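Local coordinates for CRISPR-associated protein Cas6 C-terminal domain-containing protein (Thermus thermophilus, PDB 4C8Z) that binds RNA and, as a Cas6-family protein, probably acts as an endoribonuclease that cuts CRISPR transcripts in antiviral defence, at residues Leu12-Glu17 with Gly57-Arg62; Phe28-Leu33 with Asn46-Gly51; Arg62-Val67 with Ala222-Val227. All coordinates share one frame; numbering follows the deposited sequence.

All three contacts meet at the first ferredoxin-like sheet, whose main strands run 48-53, 59-65, 6-15, 91-109, with the short 85-87 at the edge. Contact 1 pairs strands 6-15 and 59-65. Contact 2 places helix 22-36 against strand 48-53 and ends at a potassium ion shared with the RNA. Contact 3 joins strand 59-65 to helix 209-225. Contacts 1 and 3 share Arg62, with centres about 18 Å apart. Contacts 2 and 3 are closer, about 10 Å between centres. Probable hydrogen bonds Arg62 N to Gly51 O (2.6 Å) and Leu66 N to Pro47 O (2.7 Å) connect them. The first also links contacts 1 and 2, centres about 17 Å apart.

Contact 1: Leu12-Glu17 with Gly57-Arg62; sequences LVLEGE and GAAWAR
Leu12 and Ala61 face each other as an antiparallel hydrogen-bonded pair. Leu12 N bonds Ala61 O (2.7 Å), and Ala61 N bonds Leu12 O (2.9 Å). The second is fairly straight, with 163° at the hydrogen. A third bond runs from Leu14 N to Ala59 O, at 3.0 Å. Beyond it no clear bond continues the pairing, though Gly16 O still touches Gly57 CA. As two acceptors, Leu14 O and Ala59 O do not bond at 3.4 Å. Between these bonds, Val13 and Trp60 form the non-hydrogen-bonded pair. Here the CA of Trp60 makes a CA-H...O contact to Leu12 O at 3.2 Å.

Apolar packing lies on one face of the sheet. Leu12, Leu14, Ala59 and Ala61 all point there. The CG of Leu14 sits beside its backbone N (chi1 -57°), which sends CD1 across to the other strand. Leu14 CD1 lies by the Trp60-Ala61 peptide, 3.7 Å from Ala61 N and 3.9 Å from Ala61 CB. The side chains of Leu12 and Ala61 meet CB to CB. Phe92, Leu88 and Pro20 also pack on Leu14.

Aromatic contacts belong to the other face, with Val13 and Trp60. With CG between the backbone N and the carbonyl carbon (chi1 52°), the indole leads away from strand 12-15. Its ring lies nearly parallel to that of Trp104 and edge-to-face with His102. A bound sulfate, probably from the crystallisation liquor, lies about 3 Å from the nearest atom of this side chain.

These strands are first and third in a ferredoxin-like domain and neighbours in its sheet. The chemistry implies a join made mainly by main-chain bonds. Small alanine methyls let one leucine branch lie close over the partner strand, and the indole packs mainly on residues outside this pair.

Contact 2: Phe28-Leu33 with Asn46-Gly51; sequences FFYGLL and NPFALG. With K (potassium ion), chain E; nucleotides of chain C.
Phe29 reaches from helix 22-36 into the side chains of strand 48-53. Phe29 CB meets Leu50 CD1 at 3.7 Å. CG is anti to the backbone N (chi1 178°), which points the ring at the strand's side chains. Over one face of that ring, near the rim, Leu50 CD2 makes a CH-pi contact, 4.0 Å from the centroid of the Phe29 ring. Phe29 CD2 meets Phe48 CE2, and Phe29 CE2 lies 3.4 Å above the plane of the Phe48 ring, over its centre. Phe29 CZ at the tip meets CG and CD2 of Phe48. The two rings form an offset stack, with centroids 4.4 Å apart and planes at 25°. This is helix-on-sheet packing of a ferredoxin-like domain, and Leu74 of helix 68-80 also covers Phe29. Phe48 and Tyr30 form an offset edge-to-face pair, planes at 85°, and Tyr30 OH lies at the edge of the Phe48 ring. Tyr30 OH also binds the potassium ion at 3.1 Å. Asn46 OD1 binds it at 2.8 Å, and backbone carbonyls of Val40, His41 and Gln43 add three ligands. G27 of chain C, the bound RNA, supplies O2' and O3', each 3.0 Å from the potassium.

Contact 3: Arg62-Val67 with Ala222-Val227; sequences RVSLLV and AFYSGV
Arg62 and Ser64, on strand 59-65 of the first ferredoxin-like domain, reach the C-terminal end of helix 209-225 and bond two carbonyls of its last turn. The Arg62 chain is extended from CG to NE, which carries the guanidinium out to the helix end. Both end nitrogens grip one atom. Arg62 NH1 is 2.7 Å from Phe223 O, nearly in line with that carbonyl bond (C=O...N 165°). Arg62 NH2 is 2.8 Å from Phe223 O and stands above the carbonyl plane. Both bonds are bent at the hydrogen. NE has its own acceptor, Trp104 O.

The guanidinium also stands over the Phe223 ring. Arg62 CZ is 4.4 Å from the Phe223 centroid, a cation-pi contact, with the two planes 77° apart. It is NH2 that comes down nearest to the ring, toward its rim. Two residues along the strand, Ser64 OG donates to Tyr224 O, the carbonyl after that of Phe223, at 2.6 Å. The hydroxyl lies in the carbonyl plane on a lone pair, and it also sits at the edge of the Tyr224 ring.

The contact therefore joins the two ferredoxin-like halves of a Cas6 protein. The helix ends where Gly226 takes a positive phi, and a glycine-rich segment follows. A positive guanidinium near carbonyls at a helix C-terminus is probably favourable.

Leu66 fills the apolar part of the contact. Leu66 CD2 touches Tyr224 CB at 3.9 Å, and its CD1 approaches Ser225 CB. Phe158 of helix 144-158 packs against Leu66 as well. Ser225 OG bonds Gly226 O at 2.9 Å.

Contact 1: Leu12-Glu17 with Gly57-Arg62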
loop_
_atom_site.group_PDB
_atom_site.type_symbol
_atom_site.label_atom_id
_atom_site.label_comp_id
_atom_site.label_asym_id
_atom_site.label_seq_id
_atom_site.Cartn_x
_atom_site.Cartn_y
_atom_site.Cartn_z
ATOM N N LEU A 12 6.419 -22.104 20.130
ATOM C CA LEU A 12 6.303 -22.288 21.558
ATOM C C LEU A 12 4.891 -21.961 21.963
ATOM O O LEU A 12 4.492 -20.809 21.978
ATOM C CB LEU A 12 7.278 -21.371 22.290
ATOM C CG LEU A 12 8.754 -21.754 22.238
ATOM C CD1 LEU A 12 9.257 -21.678 20.819
ATOM C CD2 LEU A 12 9.581 -20.850 23.127
ATOM N N VAL A 13 4.128 -22.989 22.269
ATOM C CA VAL A 13 2.841 -22.811 22.891
ATOM C C VAL A 13 3.013 -22.292 24.324
ATOM O O VAL A 13 3.569 -22.984 25.190
ATOM C CB VAL A 13 2.083 -24.127 22.899
ATOM C CG1 VAL A 13 0.675 -23.929 23.468
ATOM C CG2 VAL A 13 2.022 -24.694 21.473
ATOM N N LEU A 14 2.523 -21.075 24.564
ATOM C CA LEU A 14 2.699 -20.378 25.839
ATOM C C LEU A 14 1.487 -20.467 26.765
ATOM O O LEU A 14 0.340 -20.387 26.328
ATOM C CB LEU A 14 3.038 -18.903 25.604
ATOM C CG LEU A 14 4.281 -18.666 24.745
ATOM C CD1 LEU A 14 4.216 -17.272 24.157
ATOM C CD2 LEU A 14 5.547 -18.850 25.561
ATOM N N GLU A 15 1.788 -20.643 28.051
ATOM C CA GLU A 15 0.811 -20.644 29.125
ATOM C C GLU A 15 1.040 -19.367 29.946
ATOM O O GLU A 15 2.196 -18.994 30.216
ATOM C CB GLU A 15 1.010 -21.889 30.003
ATOM C CG GLU A 15 0.073 -22.023 31.229
ATOM C CD GLU A 15 0.369 -23.251 32.091
ATOM O OE1 GLU A 15 1.127 -24.149 31.659
ATOM O OE2 GLU A 15 -0.160 -23.318 33.217
ATOM N N GLY A 16 -0.054 -18.707 30.329
ATOM C CA GLY A 16 0.002 -17.440 31.036
ATOM C C GLY A 16 -0.908 -16.457 30.328
ATOM O O GLY A 16 -1.595 -16.835 29.379
ATOM N N GLU A 17 -0.894 -15.199 30.760
ATOM C CA GLU A 17 -1.791 -14.188 30.206
ATOM C C GLU A 17 -1.052 -13.065 29.478
ATOM O O GLU A 17 0.084 -12.723 29.813
ATOM C CB GLU A 17 -2.666 -13.612 31.317
ATOM C CG GLU A 17 -2.007 -12.539 32.157
ATOM C CD GLU A 17 -2.802 -12.233 33.405
ATOM O OE1 GLU A 17 -3.961 -12.688 33.496
ATOM O OE2 GLU A 17 -2.268 -11.549 34.296
ATOM N N GLY A 57 -4.324 -15.888 26.409
ATOM C CA GLY A 57 -4.643 -17.169 27.015
ATOM C C GLY A 57 -4.306 -18.309 26.061
ATOM O O GLY A 57 -4.174 -19.472 26.465
ATOM N N ALA A 58 -4.174 -17.973 24.783
ATOM C CA ALA A 58 -3.684 -18.911 23.784
ATOM C C ALA A 58 -2.629 -18.188 22.964
ATOM O O ALA A 58 -2.786 -17.997 21.767
ATOM C CB ALA A 58 -4.815 -19.407 22.890
ATOM N N ALA A 59 -1.580 -17.746 23.645
ATOM C CA ALA A 59 -0.463 -17.101 23.003
ATOM C C ALA A 59 0.540 -18.151 22.561
ATOM O O ALA A 59 0.634 -19.245 23.137
ATOM C CB ALA A 59 0.195 -16.127 23.952
ATOM N N TRP A 60 1.271 -17.815 21.505
ATOM C CA TRP A 60 2.342 -18.667 21.055
ATOM C C TRP A 60 3.445 -17.782 20.529
ATOM O O TRP A 60 3.197 -16.662 20.095
ATOM C CB TRP A 60 1.851 -19.656 19.982
ATOM C CG TRP A 60 1.150 -18.987 18.886
ATOM C CD1 TRP A 60 -0.194 -18.792 18.775
ATOM C CD2 TRP A 60 1.740 -18.400 17.730
ATOM N NE1 TRP A 60 -0.486 -18.111 17.610
ATOM C CE2 TRP A 60 0.689 -17.850 16.951
ATOM C CE3 TRP A 60 3.053 -18.265 17.280
ATOM C CZ2 TRP A 60 0.913 -17.175 15.743
ATOM C CZ3 TRP A 60 3.274 -17.593 16.082
ATOM C CH2 TRP A 60 2.206 -17.056 15.328
ATOM N N ALA A 61 4.667 -18.295 20.597
ATOM C CA ALA A 61 5.828 -17.592 20.090
ATOM C C ALA A 61 6.453 -18.453 19.041
ATOM O O ALA A 61 6.222 -19.646 19.010
ATOM C CB ALA A 61 6.805 -17.333 21.181
ATOM N N ARG A 62 7.272 -17.848 18.197
ATOM C CA ARG A 62 7.772 -18.524 17.016
ATOM C C ARG A 62 9.255 -18.244 16.840
ATOM O O ARG A 62 9.659 -17.075 16.872
ATOM C CB ARG A 62 7.020 -18.022 15.780
ATOM C CG ARG A 62 7.008 -19.003 14.640
ATOM C CD ARG A 62 6.467 -18.366 13.373
ATOM N NE ARG A 62 6.384 -19.354 12.293
ATOM C CZ ARG A 62 6.900 -19.209 11.078
ATOM N NH1 ARG A 62 7.542 -18.108 10.720
ATOM N NH2 ARG A 62 6.753 -20.185 10.208
#

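Contact 2: Phe28-Leu33 with Asn46-Gly51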
loop_
_atom_site.group_PDB
_atom_site.type_symbol
_atom_site.label_atom_id
_atom_site.label_comp_id
_atom_site.label_asym_id
_atom_site.label_seq_id
_atom_site.Cartn_x
_atom_site.Cartn_y
_atom_site.Cartn_z
ATOM N N PHE A 28 14.916 -12.395 24.919
ATOM C CA PHE A 28 14.935 -13.810 25.233
ATOM C C PHE A 28 15.759 -14.612 24.226
ATOM O O PHE A 28 16.657 -15.345 24.623
ATOM C CB PHE A 28 13.506 -14.347 25.299
ATOM C CG PHE A 28 13.424 -15.852 25.392
ATOM C CD1 PHE A 28 13.560 -16.502 26.609
ATOM C CD2 PHE A 28 13.210 -16.612 24.253
ATOM C CE1 PHE A 28 13.484 -17.859 26.682
ATOM C CE2 PHE A 28 13.136 -17.976 24.334
ATOM C CZ PHE A 28 13.272 -18.595 25.541
ATOM N N PHE A 29 15.460 -14.480 22.939
ATOM C CA PHE A 29 16.199 -15.218 21.898
ATOM C C PHE A 29 17.720 -14.952 21.837
ATOM O O PHE A 29 18.541 -15.894 21.760
ATOM C CB PHE A 29 15.553 -14.914 20.548
ATOM C CG PHE A 29 16.237 -15.560 19.370
ATOM C CD1 PHE A 29 15.891 -16.829 18.950
ATOM C CD2 PHE A 29 17.202 -14.868 18.657
ATOM C CE1 PHE A 29 16.526 -17.404 17.835
ATOM C CE2 PHE A 29 17.825 -15.427 17.559
ATOM C CZ PHE A 29 17.492 -16.692 17.145
ATOM N N TYR A 30 18.125 -13.688 21.859
ATOM C CA TYR A 30 19.559 -13.418 21.897
ATOM C C TYR A 30 20.163 -13.893 23.210
ATOM O O TYR A 30 21.362 -14.181 23.273
ATOM C CB TYR A 30 19.878 -11.946 21.687
ATOM C CG TYR A 30 19.878 -11.513 20.234
ATOM C CD1 TYR A 30 20.698 -12.130 19.295
ATOM C CD2 TYR A 30 19.063 -10.475 19.807
ATOM C CE1 TYR A 30 20.692 -11.734 17.962
ATOM C CE2 TYR A 30 19.063 -10.065 18.490
ATOM C CZ TYR A 30 19.882 -10.703 17.569
ATOM O OH TYR A 30 19.881 -10.284 16.258
ATOM N N GLY A 31 19.351 -13.969 24.263
ATOM C CA GLY A 31 19.823 -14.564 25.503
ATOM C C GLY A 31 20.299 -15.993 25.278
ATOM O O GLY A 31 21.352 -16.412 25.769
ATOM N N LEU A 32 19.513 -16.748 24.520
ATOM C CA LEU A 32 19.860 -18.124 24.198
ATOM C C LEU A 32 21.035 -18.228 23.260
ATOM O O LEU A 32 21.793 -19.172 23.338
ATOM C CB LEU A 32 18.689 -18.803 23.535
ATOM C CG LEU A 32 17.588 -19.266 24.461
ATOM C CD1 LEU A 32 16.437 -19.692 23.583
ATOM C CD2 LEU A 32 18.062 -20.415 25.347
ATOM N N LEU A 33 21.162 -17.291 22.332
ATOM C CA LEU A 33 22.326 -17.326 21.440
ATOM C C LEU A 33 23.646 -16.864 22.066
ATOM O O LEU A 33 24.704 -17.060 21.483
ATOM C CB LEU A 33 22.053 -16.511 20.186
ATOM C CG LEU A 33 20.838 -16.938 19.357
ATOM C CD1 LEU A 33 20.895 -16.228 18.034
ATOM C CD2 LEU A 33 20.811 -18.460 19.153
ATOM N N ASN A 46 20.015 -11.462 9.207
ATOM C CA ASN A 46 19.663 -12.455 10.224
ATOM C C ASN A 46 19.338 -13.837 9.704
ATOM O O ASN A 46 18.447 -13.956 8.878
ATOM C CB ASN A 46 18.439 -12.015 11.001
ATOM C CG ASN A 46 18.757 -10.998 12.031
ATOM O OD1 ASN A 46 19.900 -10.878 12.474
ATOM N ND2 ASN A 46 17.742 -10.249 12.440
ATOM N N PRO A 47 19.987 -14.890 10.263
ATOM C CA PRO A 47 19.717 -16.277 9.860
ATOM C C PRO A 47 18.475 -16.869 10.536
ATOM O O PRO A 47 18.338 -18.100 10.679
ATOM C CB PRO A 47 20.957 -17.022 10.342
ATOM C CG PRO A 47 21.861 -15.960 10.988
ATOM C CD PRO A 47 21.003 -14.844 11.329
ATOM N N PHE A 48 17.558 -15.988 10.915
ATOM C CA PHE A 48 16.391 -16.383 11.690
ATOM C C PHE A 48 15.296 -15.330 11.595
ATOM O O PHE A 48 15.544 -14.237 11.135
ATOM C CB PHE A 48 16.772 -16.517 13.163
ATOM C CG PHE A 48 17.052 -15.200 13.832
ATOM C CD1 PHE A 48 18.288 -14.585 13.686
ATOM C CD2 PHE A 48 16.082 -14.575 14.602
ATOM C CE1 PHE A 48 18.553 -13.389 14.291
ATOM C CE2 PHE A 48 16.348 -13.385 15.213
ATOM C CZ PHE A 48 17.590 -12.785 15.047
ATOM N N ALA A 49 14.106 -15.674 12.076
ATOM C CA ALA A 49 13.034 -14.699 12.257
ATOM C C ALA A 49 12.199 -15.094 13.447
ATOM O O ALA A 49 11.977 -16.272 13.676
ATOM C CB ALA A 49 12.164 -14.612 11.020
ATOM N N LEU A 50 11.751 -14.107 14.210
ATOM C CA LEU A 50 10.923 -14.354 15.384
ATOM C C LEU A 50 9.478 -13.992 15.125
ATOM O O LEU A 50 9.162 -13.240 14.211
ATOM C CB LEU A 50 11.441 -13.568 16.581
ATOM C CG LEU A 50 12.871 -13.835 17.034
ATOM C CD1 LEU A 50 13.084 -13.249 18.405
ATOM C CD2 LEU A 50 13.170 -15.319 17.042
ATOM N N GLY A 51 8.592 -14.556 15.916
ATOM C CA GLY A 51 7.210 -14.155 15.806
ATOM C C GLY A 51 6.409 -14.565 17.009
ATOM O O GLY A 51 6.877 -15.339 17.838
HETATM K K K E . 21.738 -9.373 13.890
ATOM P P G C 27 16.784 -6.312 9.526
ATOM O OP1 G C 27 16.204 -7.676 9.614
ATOM O OP2 G C 27 15.930 -5.124 9.771
ATOM O "O5'" G C 27 18.052 -6.166 10.484
ATOM C "C5'" G C 27 19.018 -7.205 10.584
ATOM C "C4'" G C 27 20.145 -6.817 11.511
ATOM O "O4'" G C 27 20.867 -5.670 10.973
ATOM C "C3'" G C 27 19.754 -6.363 12.909
ATOM O "O3'" G C 27 19.452 -7.433 13.778
ATOM C "C2'" G C 27 20.977 -5.572 13.330
ATOM O "O2'" G C 27 22.059 -6.433 13.669
ATOM C "C1'" G C 27 21.325 -4.858 12.036
ATOM N N9 G C 27 20.633 -3.577 11.971
ATOM C C8 G C 27 19.513 -3.363 11.208
ATOM N N7 G C 27 19.069 -2.161 11.313
ATOM C C5 G C 27 19.953 -1.568 12.207
ATOM C C6 G C 27 19.944 -0.252 12.705
ATOM O O6 G C 27 19.171 0.676 12.465
ATOM N N1 G C 27 20.964 -0.047 13.584
ATOM C C2 G C 27 21.920 -0.945 13.966
ATOM N N2 G C 27 22.727 -0.299 14.821
ATOM N N3 G C 27 21.961 -2.183 13.512
ATOM C C4 G C 27 20.937 -2.422 12.641
#

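Contact 3: Arg62-Val67 with Ala222-Val227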
loop_
_atom_site.group_PDB
_atom_site.type_symbol
_atom_site.label_atom_id
_atom_site.label_comp_id
_atom_site.label_asym_id
_atom_site.label_seq_id
_atom_site.Cartn_x
_atom_site.Cartn_y
_atom_site.Cartn_z
ATOM N N ARG A 62 7.272 -17.848 18.197
ATOM C CA ARG A 62 7.772 -18.524 17.016
ATOM C C ARG A 62 9.255 -18.244 16.840
ATOM O O ARG A 62 9.659 -17.075 16.872
ATOM C CB ARG A 62 7.020 -18.022 15.780
ATOM C CG ARG A 62 7.008 -19.003 14.640
ATOM C CD ARG A 62 6.467 -18.366 13.373
ATOM N NE ARG A 62 6.384 -19.354 12.293
ATOM C CZ ARG A 62 6.900 -19.209 11.078
ATOM N NH1 ARG A 62 7.542 -18.108 10.720
ATOM N NH2 ARG A 62 6.753 -20.185 10.208
ATOM N N VAL A 63 10.040 -19.310 16.668
ATOM C CA VAL A 63 11.452 -19.196 16.279
ATOM C C VAL A 63 11.683 -19.912 14.944
ATOM O O VAL A 63 11.443 -21.125 14.807
ATOM C CB VAL A 63 12.410 -19.773 17.313
ATOM C CG1 VAL A 63 13.859 -19.429 16.947
ATOM C CG2 VAL A 63 12.062 -19.255 18.678
ATOM N N SER A 64 12.109 -19.121 13.962
ATOM C CA SER A 64 12.339 -19.586 12.612
ATOM C C SER A 64 13.828 -19.504 12.306
ATOM O O SER A 64 14.465 -18.490 12.574
ATOM C CB SER A 64 11.569 -18.722 11.637
ATOM O OG SER A 64 11.381 -19.449 10.453
ATOM N N LEU A 65 14.370 -20.566 11.732
ATOM C CA LEU A 65 15.808 -20.677 11.564
ATOM C C LEU A 65 16.111 -20.975 10.113
ATOM O O LEU A 65 15.605 -21.943 9.558
ATOM C CB LEU A 65 16.358 -21.782 12.473
ATOM C CG LEU A 65 15.902 -21.597 13.915
ATOM C CD1 LEU A 65 16.098 -22.866 14.703
ATOM C CD2 LEU A 65 16.628 -20.424 14.558
ATOM N N LEU A 66 16.946 -20.129 9.515
ATOM C CA LEU A 66 17.220 -20.175 8.092
ATOM C C LEU A 66 18.543 -20.814 7.776
ATOM O O LEU A 66 18.900 -20.882 6.613
ATOM C CB LEU A 66 17.239 -18.760 7.518
ATOM C CG LEU A 66 16.068 -17.840 7.872
ATOM C CD1 LEU A 66 16.183 -16.516 7.136
ATOM C CD2 LEU A 66 14.749 -18.523 7.559
ATOM N N VAL A 67 19.295 -21.250 8.785
ATOM C CA VAL A 67 20.513 -22.030 8.526
ATOM C C VAL A 67 20.623 -23.210 9.484
ATOM O O VAL A 67 20.210 -23.127 10.629
ATOM C CB VAL A 67 21.804 -21.154 8.501
ATOM C CG1 VAL A 67 21.447 -19.718 8.232
ATOM C CG2 VAL A 67 22.600 -21.271 9.771
ATOM N N ALA A 222 8.910 -17.151 2.393
ATOM C CA ALA A 222 8.327 -16.137 3.273
ATOM C C ALA A 222 7.883 -16.719 4.610
ATOM O O ALA A 222 8.043 -16.083 5.653
ATOM C CB ALA A 222 7.150 -15.443 2.559
ATOM N N PHE A 223 7.337 -17.935 4.568
ATOM C CA PHE A 223 6.808 -18.578 5.768
ATOM C C PHE A 223 7.877 -18.722 6.853
ATOM O O PHE A 223 7.579 -18.648 8.047
ATOM C CB PHE A 223 6.294 -19.964 5.418
ATOM C CG PHE A 223 5.875 -20.773 6.607
ATOM C CD1 PHE A 223 4.619 -20.618 7.156
ATOM C CD2 PHE A 223 6.723 -21.705 7.154
ATOM C CE1 PHE A 223 4.218 -21.361 8.225
ATOM C CE2 PHE A 223 6.321 -22.462 8.209
ATOM C CZ PHE A 223 5.066 -22.281 8.752
ATOM N N TYR A 224 9.123 -18.908 6.432
ATOM C CA TYR A 224 10.222 -19.053 7.373
ATOM C C TYR A 224 10.927 -17.747 7.609
ATOM O O TYR A 224 11.286 -17.456 8.721
ATOM C CB TYR A 224 11.218 -20.106 6.885
ATOM C CG TYR A 224 10.592 -21.451 6.787
ATOM C CD1 TYR A 224 10.379 -22.209 7.916
ATOM C CD2 TYR A 224 10.170 -21.951 5.572
ATOM C CE1 TYR A 224 9.786 -23.454 7.838
ATOM C CE2 TYR A 224 9.582 -23.198 5.481
ATOM C CZ TYR A 224 9.394 -23.938 6.619
ATOM O OH TYR A 224 8.808 -25.159 6.562
ATOM N N SER A 225 11.115 -16.959 6.560
ATOM C CA SER A 225 11.892 -15.731 6.671
ATOM C C SER A 225 11.103 -14.477 7.055
ATOM O O SER A 225 11.699 -13.509 7.549
ATOM C CB SER A 225 12.578 -15.426 5.344
ATOM O OG SER A 225 11.626 -14.964 4.408
ATOM N N GLY A 226 9.794 -14.448 6.807
ATOM C CA GLY A 226 9.039 -13.225 7.013
ATOM C C GLY A 226 9.495 -12.161 6.023
ATOM O O GLY A 226 10.367 -12.424 5.197
ATOM N N VAL A 227 8.916 -10.957 6.121
ATOM C CA VAL A 227 9.133 -9.899 5.125
ATOM C C VAL A 227 9.566 -8.566 5.740
ATOM O O VAL A 227 9.028 -8.129 6.754
ATOM C CB VAL A 227 7.878 -9.704 4.261
ATOM C CG1 VAL A 227 8.121 -8.653 3.199
ATOM C CG2 VAL A 227 7.462 -11.051 3.598
#